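Local coordinates for protein ATP-dependent 6-phosphofructokinase isozyme 2 (Escherichia coli, PDB 3UMO) that catalyses the ATP-dependent phosphorylation of D-fructose 6-phosphate to fructose 1,6-bisphosphate, the first committing step of glycolysis, at residues L9-D14 with I58-G63; F35-G40 with V44-A49; Q103-M108 with S250-G255. All blocks are in the same frame, centred on the assembly; numbering follows the deposited sequence.

Contact 1 (L9-D14 with I58-G63); sequences LAPSLD and IFPAGG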
loop_
_atom_site.group_PDB
_atom_site.type_symbol
_atom_site.label_atom_id
_atom_site.label_comp_id
_atom_site.label_asym_id
_atom_site.label_seq_id
_atom_site.Cartn_x
_atom_site.Cartn_y
_atom_site.Cartn_z
ATOM N N LEU A 9 -22.097 -18.439 -16.252
ATOM C CA LEU A 9 -23.270 -17.598 -16.062
ATOM C C LEU A 9 -22.884 -16.143 -15.839
ATOM O O LEU A 9 -23.682 -15.238 -16.089
ATOM C CB LEU A 9 -24.130 -18.113 -14.907
ATOM C CG LEU A 9 -24.741 -19.497 -15.111
ATOM C CD1 LEU A 9 -25.433 -19.955 -13.835
ATOM C CD2 LEU A 9 -25.704 -19.504 -16.296
ATOM N N ALA A 10 -21.648 -15.923 -15.392
ATOM C CA ALA A 10 -21.143 -14.567 -15.191
ATOM C C ALA A 10 -19.839 -14.335 -15.939
ATOM O O ALA A 10 -18.770 -14.291 -15.329
ATOM C CB ALA A 10 -20.948 -14.281 -13.703
ATOM N N PRO A 11 -19.918 -14.194 -17.270
ATOM C CA PRO A 11 -18.701 -13.888 -18.031
ATOM C C PRO A 11 -18.305 -12.425 -17.877
ATOM O O PRO A 11 -19.052 -11.620 -17.320
ATOM C CB PRO A 11 -19.123 -14.149 -19.474
ATOM C CG PRO A 11 -20.582 -13.883 -19.490
ATOM C CD PRO A 11 -21.097 -14.332 -18.142
ATOM N N SER A 12 -17.134 -12.074 -18.387
ATOM C CA SER A 12 -16.746 -10.674 -18.401
ATOM C C SER A 12 -15.821 -10.354 -19.560
ATOM O O SER A 12 -15.170 -11.244 -20.117
ATOM C CB SER A 12 -16.090 -10.274 -17.073
ATOM O OG SER A 12 -14.936 -11.049 -16.813
ATOM N N LEU A 13 -15.791 -9.078 -19.930
ATOM C CA LEU A 13 -14.782 -8.570 -20.848
ATOM C C LEU A 13 -13.790 -7.805 -19.991
ATOM O O LEU A 13 -14.068 -6.689 -19.552
ATOM C CB LEU A 13 -15.394 -7.634 -21.892
ATOM C CG LEU A 13 -14.387 -7.059 -22.895
ATOM C CD1 LEU A 13 -13.890 -8.165 -23.809
ATOM C CD2 LEU A 13 -15.009 -5.929 -23.709
ATOM N N ASP A 14 -12.639 -8.410 -19.731
ATOM C CA ASP A 14 -11.698 -7.825 -18.787
ATOM C C ASP A 14 -10.760 -6.837 -19.462
ATOM O O ASP A 14 -10.352 -7.026 -20.610
ATOM C CB ASP A 14 -10.905 -8.917 -18.058
ATOM C CG ASP A 14 -11.786 -9.793 -17.188
ATOM O OD1 ASP A 14 -12.895 -9.345 -16.825
ATOM O OD2 ASP A 14 -11.370 -10.926 -16.867
ATOM N N ILE A 58 -20.393 -21.949 -23.343
ATOM C CA ILE A 58 -21.764 -21.445 -23.351
ATOM C C ILE A 58 -21.842 -20.298 -22.351
ATOM O O ILE A 58 -21.396 -20.447 -21.212
ATOM C CB ILE A 58 -22.769 -22.542 -22.933
ATOM C CG1 ILE A 58 -22.604 -23.789 -23.807
ATOM C CG2 ILE A 58 -24.203 -22.019 -22.998
ATOM C CD1 ILE A 58 -23.397 -24.994 -23.315
ATOM N N PHE A 59 -22.390 -19.161 -22.774
ATOM C CA PHE A 59 -22.492 -17.988 -21.901
ATOM C C PHE A 59 -23.425 -16.919 -22.465
ATOM O O PHE A 59 -23.640 -16.852 -23.678
ATOM C CB PHE A 59 -21.102 -17.380 -21.619
ATOM C CG PHE A 59 -20.366 -16.931 -22.853
ATOM C CD1 PHE A 59 -20.484 -15.624 -23.311
ATOM C CD2 PHE A 59 -19.539 -17.810 -23.545
ATOM C CE1 PHE A 59 -19.805 -15.201 -24.452
ATOM C CE2 PHE A 59 -18.852 -17.398 -24.686
ATOM C CZ PHE A 59 -18.986 -16.090 -25.141
ATOM N N PRO A 60 -23.989 -16.081 -21.579
ATOM C CA PRO A 60 -24.763 -14.924 -22.030
ATOM C C PRO A 60 -23.824 -13.799 -22.440
ATOM O O PRO A 60 -22.803 -13.569 -21.783
ATOM C CB PRO A 60 -25.543 -14.518 -20.777
ATOM C CG PRO A 60 -24.653 -14.933 -19.638
ATOM C CD PRO A 60 -23.969 -16.198 -20.106
ATOM N N ALA A 61 -24.168 -13.108 -23.518
ATOM C CA ALA A 61 -23.394 -11.962 -23.964
ATOM C C ALA A 61 -24.343 -10.815 -24.289
ATOM O O ALA A 61 -25.401 -11.023 -24.886
ATOM C CB ALA A 61 -22.567 -12.327 -25.180
ATOM N N GLY A 62 -23.958 -9.603 -23.903
ATOM C CA GLY A 62 -24.808 -8.448 -24.122
ATOM C C GLY A 62 -24.037 -7.207 -24.518
ATOM O O GLY A 62 -22.952 -6.940 -23.996
ATOM N N GLY A 63 -24.599 -6.446 -25.451
ATOM C CA GLY A 63 -24.007 -5.188 -25.862
ATOM C C GLY A 63 -22.706 -5.333 -26.624
ATOM O O GLY A 63 -22.305 -6.438 -27.003
#

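Contact 2 (F35-G40 with V44-A49); sequences FEPGGG and VARAIA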
loop_
_atom_site.group_PDB
_atom_site.type_symbol
_atom_site.label_atom_id
_atom_site.label_comp_id
_atom_site.label_asym_id
_atom_site.label_seq_id
_atom_site.Cartn_x
_atom_site.Cartn_y
_atom_site.Cartn_z
ATOM N N PHE A 35 -8.049 -5.850 -23.985
ATOM C CA PHE A 35 -9.220 -6.613 -23.564
ATOM C C PHE A 35 -8.979 -8.109 -23.666
ATOM O O PHE A 35 -8.306 -8.582 -24.581
ATOM C CB PHE A 35 -10.457 -6.214 -24.373
ATOM C CG PHE A 35 -10.805 -4.759 -24.251
ATOM C CD1 PHE A 35 -11.299 -4.255 -23.063
ATOM C CD2 PHE A 35 -10.620 -3.890 -25.319
ATOM C CE1 PHE A 35 -11.618 -2.911 -22.930
ATOM C CE2 PHE A 35 -10.933 -2.540 -25.195
ATOM C CZ PHE A 35 -11.434 -2.052 -23.996
ATOM N N GLU A 36 -9.521 -8.850 -22.708
ATOM C CA GLU A 36 -9.384 -10.301 -22.716
ATOM C C GLU A 36 -10.659 -10.945 -22.184
ATOM O O GLU A 36 -11.398 -10.329 -21.407
ATOM C CB GLU A 36 -8.175 -10.740 -21.881
ATOM C CG GLU A 36 -8.408 -10.697 -20.381
ATOM C CD GLU A 36 -7.113 -10.650 -19.586
ATOM O OE1 GLU A 36 -6.042 -10.422 -20.192
ATOM O OE2 GLU A 36 -7.171 -10.834 -18.351
ATOM N N PRO A 37 -10.929 -12.187 -22.616
ATOM C CA PRO A 37 -12.096 -12.914 -22.112
ATOM C C PRO A 37 -11.965 -13.223 -20.628
ATOM O O PRO A 37 -10.888 -13.583 -20.149
ATOM C CB PRO A 37 -12.075 -14.214 -22.925
ATOM C CG PRO A 37 -11.323 -13.871 -24.171
ATOM C CD PRO A 37 -10.261 -12.917 -23.711
ATOM N N GLY A 38 -13.061 -13.073 -19.899
ATOM C CA GLY A 38 -13.054 -13.368 -18.483
ATOM C C GLY A 38 -14.189 -14.299 -18.133
ATOM O O GLY A 38 -15.182 -14.374 -18.857
ATOM N N GLY A 39 -14.042 -15.016 -17.027
ATOM C CA GLY A 39 -15.092 -15.912 -16.579
ATOM C C GLY A 39 -14.569 -17.320 -16.426
ATOM O O GLY A 39 -13.713 -17.757 -17.200
ATOM N N GLY A 40 -15.093 -18.029 -15.427
ATOM C CA GLY A 40 -14.612 -19.353 -15.078
ATOM C C GLY A 40 -14.657 -20.347 -16.219
ATOM O O GLY A 40 -13.613 -20.827 -16.667
ATOM N N VAL A 44 -11.719 -21.999 -18.560
ATOM C CA VAL A 44 -11.550 -23.444 -18.650
ATOM C C VAL A 44 -11.468 -23.858 -20.122
ATOM O O VAL A 44 -10.603 -24.651 -20.509
ATOM C CB VAL A 44 -12.694 -24.196 -17.932
ATOM C CG1 VAL A 44 -12.644 -25.693 -18.245
ATOM C CG2 VAL A 44 -12.595 -23.975 -16.436
ATOM N N ALA A 45 -12.349 -23.290 -20.946
ATOM C CA ALA A 45 -12.352 -23.593 -22.378
ATOM C C ALA A 45 -11.059 -23.129 -23.060
ATOM O O ALA A 45 -10.518 -23.818 -23.936
ATOM C CB ALA A 45 -13.567 -22.976 -23.060
ATOM N N ARG A 46 -10.563 -21.963 -22.662
ATOM C CA ARG A 46 -9.312 -21.449 -23.218
ATOM C C ARG A 46 -8.123 -22.326 -22.818
ATOM O O ARG A 46 -7.253 -22.627 -23.645
ATOM C CB ARG A 46 -9.088 -19.997 -22.798
ATOM C CG ARG A 46 -10.158 -19.041 -23.319
ATOM C CD ARG A 46 -9.982 -17.642 -22.745
ATOM N NE ARG A 46 -8.837 -16.947 -23.326
ATOM C CZ ARG A 46 -7.963 -16.233 -22.624
ATOM N NH1 ARG A 46 -8.098 -16.122 -21.312
ATOM N NH2 ARG A 46 -6.950 -15.630 -23.237
ATOM N N ALA A 47 -8.098 -22.754 -21.559
ATOM C CA ALA A 47 -7.027 -23.633 -21.074
ATOM C C ALA A 47 -7.046 -24.950 -21.830
ATOM O O ALA A 47 -5.997 -25.501 -22.186
ATOM C CB ALA A 47 -7.169 -23.882 -19.571
ATOM N N ILE A 48 -8.248 -25.456 -22.086
ATOM C CA ILE A 48 -8.383 -26.711 -22.808
ATOM C C ILE A 48 -7.809 -26.578 -24.217
ATOM O O ILE A 48 -7.110 -27.471 -24.696
ATOM C CB ILE A 48 -9.847 -27.194 -22.823
ATOM C CG1 ILE A 48 -10.183 -27.814 -21.462
ATOM C CG2 ILE A 48 -10.076 -28.188 -23.956
ATOM C CD1 ILE A 48 -11.675 -28.108 -21.244
ATOM N N ALA A 49 -8.075 -25.446 -24.863
ATOM C CA ALA A 49 -7.493 -25.171 -26.172
ATOM C C ALA A 49 -5.961 -25.170 -26.115
ATOM O O ALA A 49 -5.304 -25.765 -26.975
ATOM C CB ALA A 49 -8.012 -23.847 -26.720
#

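Contact 3 (Q103-M108 with S250-G255); sequences QYRFVM and STVGAG. With K (potassium ion), chain F; ATP (adenosine-5'-triphosphate), chain E.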
loop_
_atom_site.group_PDB
_atom_site.type_symbol
_atom_site.label_atom_id
_atom_site.label_comp_id
_atom_site.label_asym_id
_atom_site.label_seq_id
_atom_site.Cartn_x
_atom_site.Cartn_y
_atom_site.Cartn_z
ATOM N N GLN A 103 0.455 -6.794 -9.476
ATOM C CA GLN A 103 -0.791 -6.726 -10.227
ATOM C C GLN A 103 -1.954 -6.635 -9.260
ATOM O O GLN A 103 -1.945 -7.271 -8.209
ATOM C CB GLN A 103 -0.959 -7.938 -11.142
ATOM C CG GLN A 103 -0.936 -9.275 -10.414
ATOM C CD GLN A 103 -0.926 -10.448 -11.365
ATOM O OE1 GLN A 103 -1.490 -10.379 -12.459
ATOM N NE2 GLN A 103 -0.284 -11.539 -10.954
ATOM N N TYR A 104 -2.941 -5.825 -9.618
ATOM C CA TYR A 104 -4.132 -5.644 -8.801
ATOM C C TYR A 104 -5.343 -6.062 -9.602
ATOM O O TYR A 104 -5.468 -5.734 -10.780
ATOM C CB TYR A 104 -4.244 -4.191 -8.341
ATOM C CG TYR A 104 -3.191 -3.829 -7.315
ATOM C CD1 TYR A 104 -3.472 -3.883 -5.952
ATOM C CD2 TYR A 104 -1.906 -3.466 -7.708
ATOM C CE1 TYR A 104 -2.515 -3.570 -5.013
ATOM C CE2 TYR A 104 -0.938 -3.150 -6.772
ATOM C CZ TYR A 104 -1.246 -3.207 -5.428
ATOM O OH TYR A 104 -0.281 -2.889 -4.502
ATOM N N ARG A 105 -6.252 -6.785 -8.960
ATOM C CA ARG A 105 -7.344 -7.409 -9.688
ATOM C C ARG A 105 -8.662 -7.043 -9.051
ATOM O O ARG A 105 -8.975 -7.503 -7.959
ATOM C CB ARG A 105 -7.161 -8.925 -9.681
ATOM C CG ARG A 105 -5.846 -9.378 -10.305
ATOM C CD ARG A 105 -5.475 -10.771 -9.820
ATOM N NE ARG A 105 -6.397 -11.783 -10.322
ATOM C CZ ARG A 105 -6.467 -13.036 -9.868
ATOM N NH1 ARG A 105 -5.677 -13.447 -8.885
ATOM N NH2 ARG A 105 -7.340 -13.879 -10.397
ATOM N N PHE A 106 -9.438 -6.211 -9.732
ATOM C CA PHE A 106 -10.717 -5.774 -9.189
ATOM C C PHE A 106 -11.835 -6.552 -9.854
ATOM O O PHE A 106 -12.083 -6.408 -11.054
ATOM C CB PHE A 106 -10.869 -4.262 -9.368
ATOM C CG PHE A 106 -9.745 -3.488 -8.749
ATOM C CD1 PHE A 106 -8.623 -3.147 -9.496
ATOM C CD2 PHE A 106 -9.770 -3.157 -7.403
ATOM C CE1 PHE A 106 -7.561 -2.464 -8.923
ATOM C CE2 PHE A 106 -8.713 -2.467 -6.818
ATOM C CZ PHE A 106 -7.604 -2.119 -7.582
ATOM N N VAL A 107 -12.481 -7.407 -9.066
ATOM C CA VAL A 107 -13.468 -8.344 -9.583
ATOM C C VAL A 107 -14.864 -7.944 -9.143
ATOM O O VAL A 107 -15.186 -7.981 -7.949
ATOM C CB VAL A 107 -13.176 -9.785 -9.114
ATOM C CG1 VAL A 107 -14.215 -10.748 -9.682
ATOM C CG2 VAL A 107 -11.772 -10.202 -9.528
ATOM N N MET A 108 -15.679 -7.535 -10.112
ATOM C CA MET A 108 -17.044 -7.096 -9.856
ATOM C C MET A 108 -18.014 -8.154 -10.372
ATOM O O MET A 108 -17.599 -9.069 -11.087
ATOM C CB MET A 108 -17.279 -5.735 -10.515
ATOM C CG MET A 108 -16.722 -4.594 -9.694
ATOM S SD MET A 108 -16.615 -3.052 -10.610
ATOM C CE MET A 108 -15.284 -3.457 -11.751
ATOM N N SER A 250 3.115 -15.522 -11.449
ATOM C CA SER A 250 1.783 -14.950 -11.281
ATOM C C SER A 250 0.745 -16.062 -11.190
ATOM O O SER A 250 0.634 -16.887 -12.090
ATOM C CB SER A 250 1.450 -14.017 -12.444
ATOM O OG SER A 250 0.055 -13.802 -12.538
ATOM N N THR A 251 -0.013 -16.076 -10.101
ATOM C CA THR A 251 -0.955 -17.159 -9.831
ATOM C C THR A 251 -2.281 -17.068 -10.591
ATOM O O THR A 251 -3.071 -18.006 -10.573
ATOM C CB THR A 251 -1.251 -17.269 -8.328
ATOM O OG1 THR A 251 -1.707 -16.005 -7.839
ATOM C CG2 THR A 251 0.002 -17.673 -7.573
ATOM N N VAL A 252 -2.523 -15.941 -11.250
ATOM C CA VAL A 252 -3.742 -15.758 -12.022
ATOM C C VAL A 252 -3.939 -16.868 -13.049
ATOM O O VAL A 252 -3.046 -17.162 -13.836
ATOM C CB VAL A 252 -3.745 -14.402 -12.750
ATOM C CG1 VAL A 252 -5.018 -14.242 -13.557
ATOM C CG2 VAL A 252 -3.594 -13.268 -11.754
ATOM N N GLY A 253 -5.120 -17.477 -13.033
ATOM C CA GLY A 253 -5.466 -18.497 -14.002
ATOM C C GLY A 253 -5.113 -19.916 -13.599
ATOM O O GLY A 253 -5.339 -20.848 -14.363
ATOM N N ALA A 254 -4.560 -20.088 -12.404
ATOM C CA ALA A 254 -4.147 -21.425 -11.961
ATOM C C ALA A 254 -5.347 -22.364 -11.828
ATOM O O ALA A 254 -5.304 -23.514 -12.287
ATOM C CB ALA A 254 -3.406 -21.341 -10.647
ATOM N N GLY A 255 -6.403 -21.875 -11.185
ATOM C CA GLY A 255 -7.589 -22.680 -10.943
ATOM C C GLY A 255 -8.259 -23.172 -12.221
ATOM O O GLY A 255 -8.571 -24.361 -12.371
HETATM K K K F . -0.503 -16.463 -14.911
HETATM P PG ATP E . -7.992 -19.442 -8.751
HETATM O O1G ATP E . -9.418 -19.691 -9.097
HETATM O O2G ATP E . -7.324 -19.088 -10.076
HETATM O O3G ATP E . -7.805 -18.359 -7.745
HETATM P PB ATP E . -7.872 -21.618 -7.087
HETATM O O1B ATP E . -7.828 -20.812 -5.753
HETATM O O2B ATP E . -9.254 -22.222 -7.412
HETATM O O3B ATP E . -7.305 -20.769 -8.312
HETATM P PA ATP E . -5.425 -23.013 -6.491
HETATM O O1A ATP E . -4.926 -21.729 -5.896
HETATM O O2A ATP E . -5.317 -24.206 -5.540
HETATM O O3A ATP E . -6.891 -22.865 -6.980
HETATM O "O5'" ATP E . -4.594 -23.266 -7.845
HETATM C "C5'" ATP E . -4.730 -24.476 -8.510
HETATM C "C4'" ATP E . -3.503 -25.198 -8.841
HETATM O "O4'" ATP E . -2.569 -24.257 -9.412
HETATM C "C3'" ATP E . -2.802 -25.698 -7.647
HETATM O "O3'" ATP E . -3.298 -26.916 -7.236
HETATM C "C2'" ATP E . -1.401 -25.762 -8.096
HETATM O "O2'" ATP E . -1.221 -26.828 -8.936
HETATM C "C1'" ATP E . -1.284 -24.522 -8.898
HETATM N N9 ATP E . -0.822 -23.397 -8.088
HETATM C C8 ATP E . -1.594 -22.438 -7.544
HETATM N N7 ATP E . -0.780 -21.588 -6.870
HETATM C C5 ATP E . 0.496 -22.011 -6.990
HETATM C C6 ATP E . 1.724 -21.532 -6.521
HETATM N N6 ATP E . 1.806 -20.291 -5.681
HETATM N N1 ATP E . 2.839 -22.215 -6.833
HETATM C C2 ATP E . 2.789 -23.331 -7.581
HETATM N N3 ATP E . 1.630 -23.806 -8.044
HETATM C C4 ATP E . 0.477 -23.170 -7.769
HETATM O O HOH W 1 -7.061 -16.654 -11.200
#

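Contact 1 (L9-D14 with I58-G63)
Pro11 and Pro60 lean against each other with their rings at a slant, the closest carbons being CD of Pro11 and CG of Pro60 at 3.9 Å. The same corner of the Pro60 ring reaches the backbone of 9-14, its CG lying 3.7 Å from the carbonyl O of Leu9. In return, CG of Pro11 approaches the carbonyl O of Pro60 to 3.2 Å, so each ring lies against a carbonyl of the opposite segment. The same CG of Pro11 meets CB of Phe59, again obliquely, at 4.1 Å. A chi1 of 60° at Phe59, with CG between the backbone N and the carbonyl carbon, turns the ring past Pro11 and leaves CB to meet it; the side chain packs on Leu69 and Leu73 of helix 63-75 and on Val80 and Thr82 of strand 80-84. No hydrogen bond crosses, so the junction is held by apolar packing, with Leu9 turned away onto Phe118 and Leu121 of helix 115-125. Beyond Pro11, Ser12 OG donates to Asp14 OD1 at 2.7 Å, within a substrate-binding stretch. The contact joins strand 55-61 of the parallel sheet to the link entering strand 12-19 of the mixed lid sheet, as in ribokinase-family kinases.

Contact 2 (F35-G40 with V44-A49)
Pro37 lies over one face of the Arg46 guanidinium, where strand 34-38 turns through a run of glycines into helix 40-50, the glycine-rich substrate-binding segment of this PfkB-family kinase. The two side chains cross at about a right angle: CD of Pro37 sits 4.1 Å above the guanidinium plane, over its centre, while CB of Pro37 rests 4.0 Å from CD of Arg46. Arg46 has CG beside its backbone N and an extended chi2, then bends at chi3 (73°), which turns the flat group across the proline ring. Its rim is gripped from outside the two segments, NE by a salt bridge to Glu76 and NH1 by a hydrogen bond to Asn43 OD1. With an alanine here, Glu76 would probably be left without its charged mate and the face of Pro37 that the guanidinium covers would lose its partner.

Farther out, Pro37 is backed by Leu69, Leu72 and Leu73 of helix 63-75, and Leu73 also touches Arg46, so this helix touches both partners. Strand 34-38 is itself paired with strand 12-19, through backbone bonds of Glu36 to Asp14 and of Gly38 to Ser12. Between strand and helix, Gly39 takes the N-cap position with a positive phi of 124°, a backbone shape at which a CB would be pressed against the preceding carbonyl O. In the first helical turn, Val44 N donates to Gly40 O at 2.9 Å with an N-H...O angle of 158°, and CG2 of Val44 lies 3.3 Å from that same oxygen.

Contact 3 (Q103-M108 with S250-G255)
Strand 103-107 passes a type II turn, Thr251 to Ala254, with CA atoms 8.7 Å apart (Gln103, Ser250) and 9.4 Å apart (Arg105, Val252), a gap bridged by side chains. CG of Gln103 lies between its backbone N and carbonyl carbon (chi1 58°) and the chain is extended beyond it, carrying NE2 to donate to Ser250 OG at 2.8 Å, almost straight (172°) and in the amide plane. Gln103 OE1 accepts from His94, and NE2 has a second partner in Glu25 of the second subunit. Arg105 and Val252 come from opposite directions: CG2 of Val252 sits over one guanidinium face, 3.4 Å from CZ of Arg105 and offset toward the rim. Arg105 NH1 bonds Glu25 O of the second subunit, whereas its NH2 makes a weak bond to a water that also accepts from Gly253 N and donates to ATP O2G. Potassium is bound by Val252 O in the turn (2.9 Å) and Ser250 O before it (3.1 Å), alongside carbonyls of Ala286, Asn289, Gly291 and Arg293. Gly255 N bonds ATP O2G, on the gamma-phosphate, at 3.1 Å; Gly253-Ala254-Gly255-Asp256 is the GAGD motif, which forms the anion hole in ribokinase-family kinases.

In the fold
Contacts 1 and 2 meet directly, through the backbone pairing of strands 12-19 and 34-38, and helix 63-75 packs against both. Contact 3 touches neither, its nearest atoms lying about 6 Å from each, but its strand 103-107 belongs to the same mixed sheet, at the opposite outer edge from 34-38 within the chain. Contacts 1 and 3 are buried and contact 2 is partly so. Their chemistry follows position: contact 1, between the parallel sheet and the entry to the mixed sheet, is apolar; contact 2, at a strand-to-helix turn, adds a charged group; contact 3, where the second subunit continues the sheet, mixes one amide-hydroxyl bond with a methyl over a guanidinium, beside a potassium site and a nucleotide pocket.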